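C2 toxin component I (Clostridium botulinum, PDB 2J3X) is the enzymatic half of the binary C2 toxin, an ADP-ribosyltransferase that, like related binary toxins, probably modifies actin of the host cell. Local coordinates at residues F306-D311 against N330-K335; S408-N411 against T417-V420. The protein carries 2 engineered substitutions. One frame throughout, in Å; residues are numbered along the deposited sequence. Where two conformers were deposited one is given.

Contact 1: F306-D311 against N330-K335; sequences FDLPSD and NEFIDK
Phe306 presents one face of its ring to Phe332, which meets it edge-on. The pair is T-shaped (edge-to-face): centroids are 5.2 Å apart and the planes stand at 76°. Going outward, Phe306 CB first nears Phe332 CE1, at 4.2 Å. Phe306 CG lies 3.8 Å from Phe332 CE1. Phe306 CD1 and Phe306 CE1 both have Phe332 CZ nearest, the latter at 3.8 Å. At the tip, Phe306 CZ is a little farther from Phe332 CZ, at 4.2 Å. Phe332 CZ stands 3.7 Å above the plane of the Phe306 ring, off its centre toward the rim. Phe332 has CG anti to its backbone N (chi1 -179°), which extends its ring from the helix to this face. Leu308 adds a methyl: its CD1 lies 4.1 Å from Phe332 CD1. Outside the apolar patch, water 1 accepts from Lys335 NZ and donates to Phe306 O, linking helix to loop. The loop follows strand 295-301 and packs against helix 326-336. Trp336 of that helix stacks on Phe332 and meets Phe306 edge-to-face. Phe363 of strand 363-369 meets both phenylalanines. Ile403 of strand 397-411 and Val419 of strand 414-426 touch Phe332, and Ile421 touches Phe306.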
# COMPACT_ATOMS: atom_id res chain seq x y z
N PHE A 306 15.39 -13.12 1.84
CA PHE A 306 14.73 -13.91 0.79
C PHE A 306 15.67 -14.99 0.21
O PHE A 306 15.43 -15.53 -0.85
CB PHE A 306 14.33 -12.95 -0.31
CG PHE A 306 13.44 -11.86 0.20
CD1 PHE A 306 12.11 -12.15 0.53
CD2 PHE A 306 13.97 -10.60 0.53
CE1 PHE A 306 11.30 -11.14 1.08
CE2 PHE A 306 13.16 -9.59 1.07
CZ PHE A 306 11.85 -9.87 1.36
N ASP A 307 16.81 -15.18 0.87
CA ASP A 307 17.85 -16.09 0.33
C ASP A 307 18.37 -15.58 -0.99
O ASP A 307 18.62 -16.37 -1.95
CB ASP A 307 17.29 -17.51 0.18
CG ASP A 307 17.05 -18.19 1.50
OD1 ASP A 307 17.39 -17.62 2.56
OD2 ASP A 307 16.54 -19.34 1.51
N LEU A 308 18.49 -14.26 -1.10
CA LEU A 308 19.06 -13.66 -2.28
C LEU A 308 20.36 -12.95 -1.90
O LEU A 308 20.57 -12.65 -0.73
CB LEU A 308 18.09 -12.66 -2.95
CG LEU A 308 16.81 -13.31 -3.54
CD1 LEU A 308 15.79 -12.23 -3.90
CD2 LEU A 308 17.10 -14.11 -4.80
N PRO A 309 21.22 -12.68 -2.88
CA PRO A 309 22.45 -11.91 -2.53
C PRO A 309 22.04 -10.58 -1.88
O PRO A 309 21.01 -10.03 -2.27
CB PRO A 309 23.06 -11.61 -3.91
CG PRO A 309 22.61 -12.68 -4.77
CD PRO A 309 21.18 -13.06 -4.31
N SER A 310 22.84 -10.03 -0.95
CA SER A 310 22.41 -8.78 -0.30
C SER A 310 22.13 -7.70 -1.32
O SER A 310 21.19 -6.89 -1.13
CB SER A 310 23.45 -8.27 0.69
OG SER A 310 24.72 -8.16 0.02
N ASP A 311 22.90 -7.67 -2.42
CA ASP A 311 22.81 -6.60 -3.38
C ASP A 311 22.08 -7.02 -4.65
O ASP A 311 22.26 -6.44 -5.72
CB ASP A 311 24.22 -6.08 -3.72
CG ASP A 311 25.17 -7.18 -4.20
OD1 ASP A 311 25.00 -8.39 -3.86
OD2 ASP A 311 26.15 -6.80 -4.90
N ASN A 330 8.66 -10.50 -11.93
CA ASN A 330 7.63 -11.56 -11.98
C ASN A 330 8.01 -12.79 -11.22
O ASN A 330 7.15 -13.39 -10.53
CB ASN A 330 7.23 -11.92 -13.42
CG ASN A 330 6.52 -10.76 -14.15
OD1 ASN A 330 5.86 -9.91 -13.53
ND2 ASN A 330 6.67 -10.71 -15.48
N GLU A 331 9.29 -13.18 -11.32
CA GLU A 331 9.75 -14.33 -10.59
C GLU A 331 9.56 -14.11 -9.09
O GLU A 331 9.06 -14.98 -8.38
CB GLU A 331 11.23 -14.58 -10.89
CG GLU A 331 11.42 -15.17 -12.30
CD GLU A 331 12.84 -14.96 -12.83
OE1 GLU A 331 13.71 -14.50 -12.05
OE2 GLU A 331 13.05 -15.25 -14.04
N PHE A 332 10.02 -12.96 -8.62
CA PHE A 332 9.98 -12.68 -7.19
C PHE A 332 8.53 -12.59 -6.67
O PHE A 332 8.24 -13.13 -5.61
CB PHE A 332 10.73 -11.35 -6.88
CG PHE A 332 10.76 -11.02 -5.42
CD1 PHE A 332 11.76 -11.58 -4.59
CD2 PHE A 332 9.80 -10.14 -4.85
CE1 PHE A 332 11.80 -11.31 -3.23
CE2 PHE A 332 9.84 -9.84 -3.46
CZ PHE A 332 10.81 -10.45 -2.64
N ILE A 333 7.68 -11.90 -7.41
CA ILE A 333 6.27 -11.73 -7.01
C ILE A 333 5.60 -13.10 -6.97
O ILE A 333 4.90 -13.43 -5.99
CB ILE A 333 5.55 -10.76 -7.94
CG1 ILE A 333 6.13 -9.35 -7.74
CG2 ILE A 333 3.99 -10.80 -7.72
CD1 ILE A 333 5.90 -8.36 -8.91
N ASP A 334 5.85 -13.92 -8.00
CA ASP A 334 5.18 -15.23 -8.08
C ASP A 334 5.62 -16.16 -6.95
O ASP A 334 4.81 -16.91 -6.35
CB ASP A 334 5.40 -15.87 -9.44
CG ASP A 334 4.57 -15.20 -10.53
OD1 ASP A 334 3.85 -14.21 -10.26
OD2 ASP A 334 4.67 -15.67 -11.67
N LYS A 335 6.91 -16.12 -6.65
CA LYS A 335 7.43 -16.96 -5.58
C LYS A 335 6.96 -16.53 -4.20
O LYS A 335 6.58 -17.36 -3.34
CB LYS A 335 8.96 -16.99 -5.61
CG LYS A 335 9.54 -17.77 -4.45
CD LYS A 335 11.02 -17.91 -4.57
CE LYS A 335 11.52 -18.57 -3.31
NZ LYS A 335 13.04 -18.73 -3.32
O HOH W 1 13.97 -15.96 -3.46
O HOH W 2 14.53 -19.62 -0.84

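Contact 2: S408-N411 against T417-V420; sequences SIIN and TQVV
Gln418 lays one face of its terminal amide over the CB of Ser408. Gln418 OE1 comes to 3.3 Å from Ser408 CB, and Gln418 CD to 3.5 Å from the same carbon. These are packing contacts, and the polar atoms find other partners. Gln418 OE1 is hydrogen-bonded to Arg300 NH1 and NE2 to Ser359 O, so both ends of the amide are held and its rotation is fixed. The hydroxyl of Ser408, turned away from the backbone N (chi1 -175°), bonds to Phe62 O. The serine therefore offers Gln418 mainly its CB. Ile410 CD1 sits over the same face of the amide, toward NE2, 3.9 Å from that Gln418 atom. Beyond CG the glutamine chain is extended, which carries the amide across to both residues. The two segments belong to the hairpin of strands 397-411 and 414-426. Ser408 pairs through its backbone with Met416, and Gln418 with Ile406, so Ser408 and Gln418 meet diagonally. Ile410 and Asn411 both face Thr414 in a classic beta bulge close to the turn. Strand 363-369 flanks strand 414-426 on its other side, and helix 326-336 packs on Thr417 and Val419 through Leu329.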
# COMPACT_ATOMS: atom_id res chain seq x y z
N SER A 408 11.66 3.75 -6.92
CA SER A 408 11.90 4.74 -5.85
C SER A 408 12.91 5.80 -6.33
O SER A 408 13.84 5.47 -7.10
CB SER A 408 12.46 4.08 -4.61
OG SER A 408 12.60 4.98 -3.49
N ILE A 409 12.71 7.04 -5.91
CA ILE A 409 13.61 8.11 -6.32
C ILE A 409 14.60 8.33 -5.21
O ILE A 409 14.19 8.67 -4.08
CB ILE A 409 12.83 9.40 -6.65
CG1 ILE A 409 12.04 9.20 -7.95
CG2 ILE A 409 13.82 10.53 -6.83
CD1 ILE A 409 10.62 9.05 -7.74
N ILE A 410 15.89 8.08 -5.47
CA ILE A 410 16.88 8.03 -4.39
C ILE A 410 17.49 9.41 -4.30
O ILE A 410 17.69 9.94 -3.20
CB ILE A 410 18.01 6.94 -4.64
CG1 ILE A 410 17.39 5.56 -5.00
CG2 ILE A 410 18.93 6.82 -3.46
CD1 ILE A 410 16.48 4.90 -3.92
N ASN A 411 17.81 9.99 -5.45
CA ASN A 411 18.35 11.35 -5.49
C ASN A 411 18.17 11.95 -6.87
O ASN A 411 17.49 11.38 -7.71
CB ASN A 411 19.82 11.39 -5.01
CG ASN A 411 20.76 10.58 -5.91
OD1 ASN A 411 20.69 10.68 -7.14
ND2 ASN A 411 21.58 9.73 -5.30
N THR A 417 14.51 0.31 -8.94
CA THR A 417 13.32 -0.55 -8.87
C THR A 417 13.33 -1.22 -7.49
O THR A 417 14.31 -1.86 -7.03
CB THR A 417 13.29 -1.60 -9.99
OG1 THR A 417 13.30 -0.93 -11.26
CG2 THR A 417 12.04 -2.43 -9.91
N GLN A 418 12.19 -1.07 -6.84
CA GLN A 418 12.00 -1.64 -5.51
C GLN A 418 10.63 -2.29 -5.44
O GLN A 418 9.84 -2.18 -6.37
CB GLN A 418 12.09 -0.57 -4.42
CG GLN A 418 13.37 0.33 -4.59
CD GLN A 418 13.71 1.12 -3.35
OE1 GLN A 418 12.84 1.54 -2.59
NE2 GLN A 418 15.00 1.42 -3.18
N VAL A 419 10.37 -3.00 -4.34
CA VAL A 419 9.07 -3.71 -4.25
C VAL A 419 8.46 -3.39 -2.91
O VAL A 419 9.15 -3.51 -1.84
CB VAL A 419 9.23 -5.25 -4.44
CG1 VAL A 419 9.52 -5.63 -5.96
CG2 VAL A 419 10.26 -5.87 -3.41
N VAL A 420 7.14 -3.10 -2.93
CA VAL A 420 6.40 -2.90 -1.68
C VAL A 420 5.68 -4.20 -1.33
O VAL A 420 4.82 -4.65 -2.11
CB VAL A 420 5.39 -1.73 -1.90
CG1 VAL A 420 4.50 -1.51 -0.65
CG2 VAL A 420 6.20 -0.43 -2.26

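How the contacts relate
Contact 1 comes first along the chain. It closes the 18 residues between Asp311 and Asn330, which include strands 315-318 and 321-324 and the start of helix 326-336. Contact 2 follows and spans the short turn of the hairpin of strands 397-411 and 414-426. The two are in series and neither nests in nor crosses the other. Their centres are about 16 Å apart, yet they touch: Phe332 CE2 of contact 1 lies 4.0 Å from Val419 CG2 of contact 2. Asp315, at the start of strand 315-318 within the closed chain segment, is hydrogen-bonded through OD1 to Thr417 OG1. Together they join helix 326-336 and the loop 306-311 to the hairpin.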